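Local structure of type IV pilus secretin PilQ family protein (Vibrio cholerae, 6W6M) at residues Glu255-Asn260 and Leu295-Leu300; Ser531-Pro536 and Phe548-Glu553; Ile323-Val328 and Leu462-Thr467. The protein forms, as a ring of fourteen subunits, an outer-membrane secretin channel for the type IV competence pilus, which probably passes through its pore. All coordinates share one frame; numbering follows the deposited sequence.

Contact 1. Residues Glu255-Asn260 and Leu295-Leu300; sequences EIIKIN and LLIREL
Ile257 and Ile297 bring their CD1 methyls together on the same face of the sheet as Leu295, with Ile259 joining them from the loop that follows, and this is the tightly packed part of the contact. In Ile257 and Ile297 alike, CG1 lies opposite the carbonyl carbon and beside the backbone N (chi1 -44° and -66°), with CD1 carried on towards the other strand. Two residues on, just past the strand, Ile259 sets its CD1 3.7 Å from CD1 of Leu295. Helices 264-271 and 303-314 cover this face: Ile267 touches both Ile259 and Leu295, and Ile311 packs on Ile257.

The other face is thinner. Within the contact it holds one apolar pair, Ile256 CG2 against Leu296 CD1 at 3.9 Å, and the longer branch of Ile256 leads away from its partner. A second subunit completes this side, with its Ser313 on Ile256 and its Leu280 on Leu296.

The backbones join as antiparallel strands through four bonds. Glu255 and Ile297 exchange a pair, with Ile297 N 2.9 Å from Glu255 O, and Ile257 and Leu295 exchange another, with Leu295 N 2.9 Å from Ile257 O. The strands belong to the beta-alpha-beta-beta-alpha unit of secretin ring domains. The chemistry of the contact implies a division of labour: main-chain bonds set the register, while uncharged aliphatic groups hold the helices to the sheet.

Contact 2. Residues Ser531-Pro536 and Phe548-Glu553; sequences SVDKVP and FRRTYE
Arg550 and Asp533 meet edge-on as two flat groups, guanidinium and carboxylate, with planes only 12° apart. OD2 of Asp533 sits at the guanidinium edge, 3.1 Å from Arg550 NH2, and the salt bridge comes in on the syn side of the carboxylate, somewhat tilted out of both planes. A bend at chi3 (56°) turns the arginine head back to this meeting. NH1 has a separate partner in the same chain, the carbonyl O of Ala383, and Leu382 touches both charged side chains. The ring of Tyr552 is likewise approached at its edge, by CB of Ser531, while its OH bonds to Gln554.

Asp533 also turns inward with OD1, which makes a weak bond of 3.4 Å to Arg550 N. That same N-H already gives a stronger bond to Asp533 O, at 2.9 Å. Ser531 and Tyr552 exchange two further backbone bonds, and Val535 N reaches Phe548 O at 3.1 Å.

On the opposite face, Val532 and Thr551 lie side by side with CG2 methyls 4.1 Å apart. Next to them Lys534 and Arg549 touch through CB atoms, 3.6 Å from each other, but their charged ends lead away. Lys534 NZ goes to a salt bridge with Asp540.

The two segments are the closing end of an antiparallel hairpin in the secretin barrel. Strand 549-568 also pairs with strand 320-347, and Val532 to Lys534 pair with a strand of a third subunit, so the sheet continues across the subunit interface, as expected for a barrel shared by the ring. Asp533 is buried, and the opposite charge of Arg550 would probably favour its ionised form; the chemistry thus implies a charge pair clasping one face of the hairpin beside a subunit interface.

Contact 3. Residues Ile323-Val328 and Leu462-Thr467; sequences IEARIV and LSLKVT
Ile323, Ala325 and Ile327 of strand 320-347 pack against Val466, Leu464 and Leu462 of strand 456-471, a sheet-on-sheet contact between the barrel sheet and the four-stranded sheet that spans residues 434-513, made through side chains alone. No hydrogen bond passes between the segments. Their strand axes come within 9.0 Å and run at 142° to one another, a spacing set by the layer of aliphatic groups between them.

Leu464 stands at the middle. With CG anti to the backbone N (chi1 177°) it extends across the gap and divides its methyls between two partners: CD1 lies 4.2 Å from CB of Ala325, and CD2 lies 4.4 Å from CG2 of Ile323. The small alanine opposite lets the backbones draw nearest here, Ala325 CA being 7.6 Å from Leu464 CA. Larger residues meet at the two ends. CD1 of Ile323 reaches CG1 of Val466 at 4.3 Å, and Ile327 CD1 meets Leu462 CD1 at 4.2 Å, where the strands have diverged so that Ile327 CA and Leu462 CA are 10.1 Å apart.

All six residues are buried. Strand 320-347 is hydrogen-bonded to strands 404-429 and 549-568, whose Leu426 and Val564 touch Val466 and Ile323. The other layer is closed by neighbours such as Val482, which packs on both Leu464 and Ile327. Leu462 also touches Gln525 of a second subunit.

Two antiparallel sheets packed through an aliphatic layer, as in a beta sandwich, are consistent with the double-walled secretin barrel, in which an inner sheet lines the outer wall.

From the N terminus, contact 1 comes first, closing a loop of 34 residues that includes helix 264-271 and strand 285-289 within a compact ring domain. Contact 3 follows: it brings together segments separated by 133 residues, many of them in barrel strands, and joins two sheets. Contact 2 comes last, closing the short connection of 11 residues at the end of a long hairpin. The three run in series, none nesting in or crossing another. Contacts 1 and 2 lie on opposite sides of the chain's centre, their centres about 89 Å apart. Contacts 2 and 3 share a sheet, since strands 320-347 and 549-568 are neighbours.

Contact 1. Residues Glu255-Asn260 and Leu295-Leu300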
loop_
_atom_site.group_PDB
_atom_site.type_symbol
_atom_site.label_atom_id
_atom_site.label_comp_id
_atom_site.label_asym_id
_atom_site.label_seq_id
_atom_site.Cartn_x
_atom_site.Cartn_y
_atom_site.Cartn_z
ATOM N N GLU A 255 -5.007 39.756 -39.740
ATOM C CA GLU A 255 -6.206 40.591 -39.685
ATOM C C GLU A 255 -7.308 39.866 -38.919
ATOM O O GLU A 255 -7.178 38.693 -38.563
ATOM C CB GLU A 255 -6.675 40.981 -41.087
ATOM C CG GLU A 255 -6.897 39.820 -42.030
ATOM C CD GLU A 255 -7.433 40.283 -43.363
ATOM O OE1 GLU A 255 -8.257 41.218 -43.367
ATOM O OE2 GLU A 255 -7.024 39.725 -44.404
ATOM N N ILE A 256 -8.416 40.570 -38.695
ATOM C CA ILE A 256 -9.489 40.102 -37.826
ATOM C C ILE A 256 -10.772 39.925 -38.627
ATOM O O ILE A 256 -11.103 40.740 -39.495
ATOM C CB ILE A 256 -9.711 41.055 -36.631
ATOM C CG1 ILE A 256 -9.984 42.474 -37.107
ATOM C CG2 ILE A 256 -8.506 41.044 -35.700
ATOM C CD1 ILE A 256 -9.675 43.517 -36.073
ATOM N N ILE A 257 -11.498 38.855 -38.313
ATOM C CA ILE A 257 -12.760 38.494 -38.947
ATOM C C ILE A 257 -13.854 38.556 -37.895
ATOM O O ILE A 257 -13.769 37.876 -36.865
ATOM C CB ILE A 257 -12.698 37.085 -39.564
ATOM C CG1 ILE A 257 -11.391 36.892 -40.325
ATOM C CG2 ILE A 257 -13.882 36.851 -40.461
ATOM C CD1 ILE A 257 -11.246 35.538 -40.938
ATOM N N LYS A 258 -14.884 39.350 -38.153
ATOM C CA LYS A 258 -15.986 39.492 -37.216
ATOM C C LYS A 258 -17.065 38.465 -37.520
ATOM O O LYS A 258 -17.453 38.288 -38.676
ATOM C CB LYS A 258 -16.573 40.900 -37.265
ATOM C CG LYS A 258 -17.598 41.115 -36.179
ATOM C CD LYS A 258 -18.006 42.557 -36.010
ATOM C CE LYS A 258 -18.850 42.700 -34.756
ATOM N NZ LYS A 258 -19.513 44.025 -34.668
ATOM N N ILE A 259 -17.556 37.803 -36.476
ATOM C CA ILE A 259 -18.520 36.716 -36.590
ATOM C C ILE A 259 -19.824 37.147 -35.938
ATOM O O ILE A 259 -19.816 37.743 -34.857
ATOM C CB ILE A 259 -17.982 35.431 -35.937
ATOM C CG1 ILE A 259 -16.715 34.981 -36.647
ATOM C CG2 ILE A 259 -19.015 34.338 -35.971
ATOM C CD1 ILE A 259 -16.070 33.814 -36.017
ATOM N N ASN A 260 -20.938 36.862 -36.601
ATOM C CA ASN A 260 -22.263 37.049 -36.033
ATOM C C ASN A 260 -23.101 35.813 -36.312
ATOM O O ASN A 260 -22.919 35.144 -37.331
ATOM C CB ASN A 260 -22.959 38.287 -36.596
ATOM C CG ASN A 260 -22.441 38.685 -37.964
ATOM O OD1 ASN A 260 -22.827 38.110 -38.981
ATOM N ND2 ASN A 260 -21.577 39.689 -37.996
ATOM N N LEU A 295 -12.414 36.545 -34.632
ATOM C CA LEU A 295 -11.246 35.733 -34.927
ATOM C C LEU A 295 -10.100 36.623 -35.382
ATOM O O LEU A 295 -10.314 37.675 -35.981
ATOM C CB LEU A 295 -11.554 34.698 -36.007
ATOM C CG LEU A 295 -12.341 33.494 -35.509
ATOM C CD1 LEU A 295 -12.665 32.554 -36.647
ATOM C CD2 LEU A 295 -11.543 32.793 -34.446
ATOM N N LEU A 296 -8.879 36.190 -35.099
ATOM C CA LEU A 296 -7.673 36.914 -35.483
ATOM C C LEU A 296 -6.754 35.924 -36.181
ATOM O O LEU A 296 -6.221 35.017 -35.540
ATOM C CB LEU A 296 -7.016 37.539 -34.255
ATOM C CG LEU A 296 -5.841 38.507 -34.315
ATOM C CD1 LEU A 296 -5.949 39.500 -33.181
ATOM C CD2 LEU A 296 -4.545 37.739 -34.194
ATOM N N ILE A 297 -6.588 36.074 -37.494
ATOM C CA ILE A 297 -5.926 35.073 -38.324
ATOM C C ILE A 297 -4.662 35.663 -38.935
ATOM O O ILE A 297 -4.613 36.853 -39.274
ATOM C CB ILE A 297 -6.870 34.540 -39.422
ATOM C CG1 ILE A 297 -8.025 33.766 -38.799
ATOM C CG2 ILE A 297 -6.118 33.678 -40.413
ATOM C CD1 ILE A 297 -9.120 33.440 -39.767
ATOM N N ARG A 298 -3.634 34.821 -39.065
ATOM C CA ARG A 298 -2.355 35.194 -39.668
ATOM C C ARG A 298 -1.967 34.111 -40.672
ATOM O O ARG A 298 -1.596 33.001 -40.280
ATOM C CB ARG A 298 -1.281 35.367 -38.605
ATOM C CG ARG A 298 0.109 35.600 -39.154
ATOM C CD ARG A 298 1.100 35.841 -38.035
ATOM N NE ARG A 298 2.385 36.315 -38.528
ATOM C CZ ARG A 298 2.616 37.563 -38.914
ATOM N NH1 ARG A 298 1.648 38.463 -38.873
ATOM N NH2 ARG A 298 3.815 37.912 -39.351
ATOM N N GLU A 299 -2.047 34.437 -41.963
ATOM C CA GLU A 299 -1.811 33.446 -43.008
ATOM C C GLU A 299 -1.512 34.148 -44.325
ATOM O O GLU A 299 -1.344 35.366 -44.382
ATOM C CB GLU A 299 -3.016 32.515 -43.158
ATOM N N LEU A 300 -1.434 33.350 -45.388
ATOM C CA LEU A 300 -1.144 33.887 -46.709
ATOM C C LEU A 300 -2.352 34.654 -47.237
ATOM O O LEU A 300 -3.486 34.180 -47.119
ATOM C CB LEU A 300 -0.783 32.759 -47.676
ATOM C CG LEU A 300 0.497 31.972 -47.394
ATOM C CD1 LEU A 300 0.623 30.809 -48.354
ATOM C CD2 LEU A 300 1.714 32.873 -47.488
#

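Contact 2. Residues Ser531-Pro536 and Phe548-Glu553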
loop_
_atom_site.group_PDB
_atom_site.type_symbol
_atom_site.label_atom_id
_atom_site.label_comp_id
_atom_site.label_asym_id
_atom_site.label_seq_id
_atom_site.Cartn_x
_atom_site.Cartn_y
_atom_site.Cartn_z
ATOM N N SER A 531 -62.175 -17.781 -7.306
ATOM C CA SER A 531 -61.860 -18.785 -6.298
ATOM C C SER A 531 -63.121 -19.212 -5.564
ATOM O O SER A 531 -64.048 -18.419 -5.402
ATOM C CB SER A 531 -60.827 -18.257 -5.304
ATOM O OG SER A 531 -60.557 -19.216 -4.302
ATOM N N VAL A 532 -63.145 -20.468 -5.124
ATOM C CA VAL A 532 -64.260 -21.043 -4.377
ATOM C C VAL A 532 -63.703 -21.979 -3.316
ATOM O O VAL A 532 -62.759 -22.724 -3.577
ATOM C CB VAL A 532 -65.231 -21.818 -5.293
ATOM C CG1 VAL A 532 -66.295 -22.496 -4.482
ATOM C CG2 VAL A 532 -65.871 -20.905 -6.295
ATOM N N ASP A 533 -64.282 -21.955 -2.120
ATOM C CA ASP A 533 -64.058 -23.065 -1.199
ATOM C C ASP A 533 -65.389 -23.499 -0.613
ATOM O O ASP A 533 -66.173 -22.667 -0.164
ATOM C CB ASP A 533 -63.067 -22.730 -0.088
ATOM C CG ASP A 533 -63.523 -21.606 0.769
ATOM O OD1 ASP A 533 -64.574 -21.023 0.468
ATOM O OD2 ASP A 533 -62.835 -21.308 1.763
ATOM N N LYS A 534 -65.643 -24.802 -0.624
ATOM C CA LYS A 534 -66.989 -25.282 -0.375
ATOM C C LYS A 534 -66.962 -26.584 0.404
ATOM O O LYS A 534 -65.911 -27.082 0.798
ATOM C CB LYS A 534 -67.754 -25.461 -1.680
ATOM C CG LYS A 534 -67.057 -26.290 -2.713
ATOM C CD LYS A 534 -68.033 -26.644 -3.803
ATOM C CE LYS A 534 -67.342 -27.074 -5.066
ATOM N NZ LYS A 534 -68.207 -26.868 -6.255
ATOM N N VAL A 535 -68.153 -27.105 0.660
ATOM C CA VAL A 535 -68.301 -28.419 1.291
ATOM C C VAL A 535 -68.407 -29.477 0.200
ATOM O O VAL A 535 -69.172 -29.287 -0.757
ATOM C CB VAL A 535 -69.523 -28.430 2.205
ATOM C CG1 VAL A 535 -69.762 -29.808 2.770
ATOM C CG2 VAL A 535 -69.322 -27.445 3.331
ATOM N N PRO A 536 -67.667 -30.587 0.300
ATOM C CA PRO A 536 -67.429 -31.433 -0.883
ATOM C C PRO A 536 -68.635 -31.779 -1.745
ATOM O O PRO A 536 -68.492 -31.845 -2.972
ATOM C CB PRO A 536 -66.792 -32.670 -0.254
ATOM C CG PRO A 536 -65.965 -32.092 0.813
ATOM C CD PRO A 536 -66.773 -30.970 1.404
ATOM N N PHE A 548 -73.233 -23.210 1.485
ATOM C CA PHE A 548 -72.143 -24.125 1.801
ATOM C C PHE A 548 -70.852 -23.745 1.089
ATOM O O PHE A 548 -70.023 -24.605 0.802
ATOM C CB PHE A 548 -72.512 -25.558 1.434
ATOM C CG PHE A 548 -73.659 -26.114 2.214
ATOM C CD1 PHE A 548 -73.458 -26.653 3.471
ATOM C CD2 PHE A 548 -74.934 -26.124 1.683
ATOM C CE1 PHE A 548 -74.507 -27.175 4.183
ATOM C CE2 PHE A 548 -75.982 -26.641 2.394
ATOM C CZ PHE A 548 -75.769 -27.169 3.643
ATOM N N ARG A 549 -70.635 -22.467 0.796
ATOM C CA ARG A 549 -69.479 -22.116 -0.020
ATOM C C ARG A 549 -69.161 -20.641 0.138
ATOM O O ARG A 549 -70.043 -19.820 0.393
ATOM C CB ARG A 549 -69.725 -22.444 -1.489
ATOM C CG ARG A 549 -70.662 -21.505 -2.167
ATOM C CD ARG A 549 -71.163 -22.078 -3.449
ATOM N NE ARG A 549 -72.102 -21.177 -4.090
ATOM C CZ ARG A 549 -72.954 -21.540 -5.037
ATOM N NH1 ARG A 549 -72.996 -22.794 -5.450
ATOM N NH2 ARG A 549 -73.772 -20.647 -5.562
ATOM N N ARG A 550 -67.883 -20.314 -0.036
ATOM C CA ARG A 550 -67.433 -18.936 -0.168
ATOM C C ARG A 550 -66.871 -18.744 -1.563
ATOM O O ARG A 550 -66.147 -19.608 -2.067
ATOM C CB ARG A 550 -66.381 -18.573 0.873
ATOM C CG ARG A 550 -65.781 -17.209 0.658
ATOM C CD ARG A 550 -64.941 -16.787 1.830
ATOM N NE ARG A 550 -63.899 -17.756 2.119
ATOM C CZ ARG A 550 -63.194 -17.780 3.239
ATOM N NH1 ARG A 550 -63.420 -16.889 4.187
ATOM N NH2 ARG A 550 -62.264 -18.700 3.412
ATOM N N THR A 551 -67.213 -17.618 -2.175
ATOM C CA THR A 551 -66.892 -17.293 -3.554
ATOM C C THR A 551 -66.199 -15.937 -3.629
ATOM O O THR A 551 -66.614 -14.974 -2.977
ATOM C CB THR A 551 -68.166 -17.291 -4.403
ATOM O OG1 THR A 551 -69.090 -16.333 -3.880
ATOM C CG2 THR A 551 -68.814 -18.651 -4.436
ATOM N N TYR A 552 -65.144 -15.867 -4.442
ATOM C CA TYR A 552 -64.328 -14.666 -4.575
ATOM C C TYR A 552 -64.055 -14.413 -6.047
ATOM O O TYR A 552 -63.770 -15.357 -6.784
ATOM C CB TYR A 552 -63.018 -14.835 -3.810
ATOM C CG TYR A 552 -62.054 -13.693 -3.954
ATOM C CD1 TYR A 552 -62.238 -12.506 -3.260
ATOM C CD2 TYR A 552 -60.968 -13.788 -4.799
ATOM C CE1 TYR A 552 -61.364 -11.463 -3.394
ATOM C CE2 TYR A 552 -60.094 -12.747 -4.944
ATOM C CZ TYR A 552 -60.293 -11.588 -4.238
ATOM O OH TYR A 552 -59.413 -10.548 -4.383
ATOM N N GLU A 553 -64.135 -13.158 -6.477
ATOM C CA GLU A 553 -63.899 -12.829 -7.875
ATOM C C GLU A 553 -63.332 -11.427 -8.030
ATOM O O GLU A 553 -63.827 -10.476 -7.420
ATOM C CB GLU A 553 -65.173 -12.948 -8.671
ATOM C CG GLU A 553 -64.982 -12.692 -10.124
ATOM C CD GLU A 553 -66.257 -12.864 -10.901
ATOM O OE1 GLU A 553 -67.295 -13.149 -10.270
ATOM O OE2 GLU A 553 -66.223 -12.723 -12.141
#

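Contact 3. Residues Ile323-Val328 and Leu462-Thr467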
loop_
_atom_site.group_PDB
_atom_site.type_symbol
_atom_site.label_atom_id
_atom_site.label_comp_id
_atom_site.label_asym_id
_atom_site.label_seq_id
_atom_site.Cartn_x
_atom_site.Cartn_y
_atom_site.Cartn_z
ATOM N N ILE A 323 -41.379 20.971 -28.966
ATOM C CA ILE A 323 -41.649 19.547 -28.785
ATOM C C ILE A 323 -42.556 19.348 -27.579
ATOM O O ILE A 323 -42.349 19.953 -26.523
ATOM C CB ILE A 323 -40.352 18.719 -28.639
ATOM C CG1 ILE A 323 -39.533 18.761 -29.926
ATOM C CG2 ILE A 323 -40.660 17.273 -28.325
ATOM C CD1 ILE A 323 -38.399 19.728 -29.889
ATOM N N GLU A 324 -43.599 18.544 -27.753
ATOM C CA GLU A 324 -44.537 18.289 -26.672
ATOM C C GLU A 324 -44.905 16.821 -26.516
ATOM O O GLU A 324 -45.486 16.215 -27.406
ATOM C CB GLU A 324 -45.808 19.114 -26.854
ATOM C CG GLU A 324 -46.793 18.940 -25.714
ATOM C CD GLU A 324 -48.027 19.794 -25.873
ATOM O OE1 GLU A 324 -48.132 20.497 -26.897
ATOM O OE2 GLU A 324 -48.891 19.760 -24.973
ATOM N N ALA A 325 -44.563 16.268 -25.364
ATOM C CA ALA A 325 -44.860 14.881 -25.034
ATOM C C ALA A 325 -46.156 14.791 -24.241
ATOM O O ALA A 325 -46.595 15.750 -23.617
ATOM C CB ALA A 325 -43.706 14.246 -24.257
ATOM N N ARG A 326 -46.780 13.618 -24.275
ATOM C CA ARG A 326 -48.040 13.427 -23.566
ATOM C C ARG A 326 -48.145 12.000 -23.055
ATOM O O ARG A 326 -48.147 11.062 -23.847
ATOM C CB ARG A 326 -49.226 13.744 -24.468
ATOM C CG ARG A 326 -50.464 14.083 -23.719
ATOM C CD ARG A 326 -51.660 14.082 -24.616
ATOM N NE ARG A 326 -52.811 14.674 -23.951
ATOM C CZ ARG A 326 -54.053 14.229 -24.077
ATOM N NH1 ARG A 326 -54.303 13.174 -24.839
ATOM N NH2 ARG A 326 -55.044 14.825 -23.431
ATOM N N ILE A 327 -48.260 11.838 -21.743
ATOM C CA ILE A 327 -48.327 10.530 -21.110
ATOM C C ILE A 327 -49.711 10.378 -20.508
ATOM O O ILE A 327 -50.132 11.219 -19.706
ATOM C CB ILE A 327 -47.244 10.362 -20.036
ATOM C CG1 ILE A 327 -45.865 10.367 -20.680
ATOM C CG2 ILE A 327 -47.451 9.085 -19.263
ATOM C CD1 ILE A 327 -44.754 10.469 -19.707
ATOM N N VAL A 328 -50.420 9.319 -20.894
ATOM C CA VAL A 328 -51.791 9.093 -20.456
ATOM C C VAL A 328 -51.901 7.707 -19.838
ATOM O O VAL A 328 -51.365 6.737 -20.382
ATOM C CB VAL A 328 -52.782 9.242 -21.627
ATOM C CG1 VAL A 328 -54.190 9.122 -21.136
ATOM C CG2 VAL A 328 -52.592 10.563 -22.311
ATOM N N LEU A 462 -40.318 13.399 -13.479
ATOM C CA LEU A 462 -41.011 13.353 -14.791
ATOM C C LEU A 462 -40.243 14.230 -15.784
ATOM O O LEU A 462 -40.272 15.457 -15.622
ATOM C CB LEU A 462 -42.446 13.854 -14.602
ATOM C CG LEU A 462 -43.141 14.370 -15.859
ATOM C CD1 LEU A 462 -43.701 13.220 -16.681
ATOM C CD2 LEU A 462 -44.245 15.350 -15.499
ATOM N N SER A 463 -39.569 13.615 -16.758
ATOM C CA SER A 463 -38.585 14.331 -17.550
ATOM C C SER A 463 -38.743 14.087 -19.039
ATOM O O SER A 463 -39.157 13.010 -19.476
ATOM C CB SER A 463 -37.170 13.957 -17.142
ATOM O OG SER A 463 -36.900 12.600 -17.398
ATOM N N LEU A 464 -38.375 15.109 -19.808
ATOM C CA LEU A 464 -38.267 15.035 -21.256
ATOM C C LEU A 464 -36.879 15.482 -21.685
ATOM O O LEU A 464 -36.403 16.534 -21.263
ATOM C CB LEU A 464 -39.325 15.898 -21.932
ATOM C CG LEU A 464 -39.296 15.981 -23.456
ATOM C CD1 LEU A 464 -39.543 14.633 -24.085
ATOM C CD2 LEU A 464 -40.303 16.988 -23.945
ATOM N N LYS A 465 -36.243 14.681 -22.539
ATOM C CA LYS A 465 -34.891 14.934 -23.024
ATOM C C LYS A 465 -34.873 14.718 -24.527
ATOM O O LYS A 465 -35.180 13.613 -24.986
ATOM C CB LYS A 465 -33.915 13.986 -22.354
ATOM C CG LYS A 465 -32.672 14.616 -21.845
ATOM C CD LYS A 465 -31.971 13.665 -20.926
ATOM C CE LYS A 465 -32.917 13.190 -19.854
ATOM N NZ LYS A 465 -33.538 14.330 -19.128
ATOM N N VAL A 466 -34.507 15.739 -25.304
ATOM C CA VAL A 466 -34.688 15.639 -26.748
ATOM C C VAL A 466 -33.578 16.343 -27.522
ATOM O O VAL A 466 -33.014 17.351 -27.079
ATOM C CB VAL A 466 -36.086 16.167 -27.157
ATOM C CG1 VAL A 466 -36.234 17.630 -26.829
ATOM C CG2 VAL A 466 -36.372 15.895 -28.617
ATOM N N THR A 467 -33.248 15.755 -28.701
ATOM C CA THR A 467 -32.440 16.393 -29.747
ATOM C C THR A 467 -33.127 16.284 -31.108
ATOM O O THR A 467 -33.354 15.173 -31.608
ATOM C CB THR A 467 -31.036 15.786 -29.839
ATOM O OG1 THR A 467 -30.543 15.475 -28.533
ATOM C CG2 THR A 467 -30.081 16.772 -30.481
#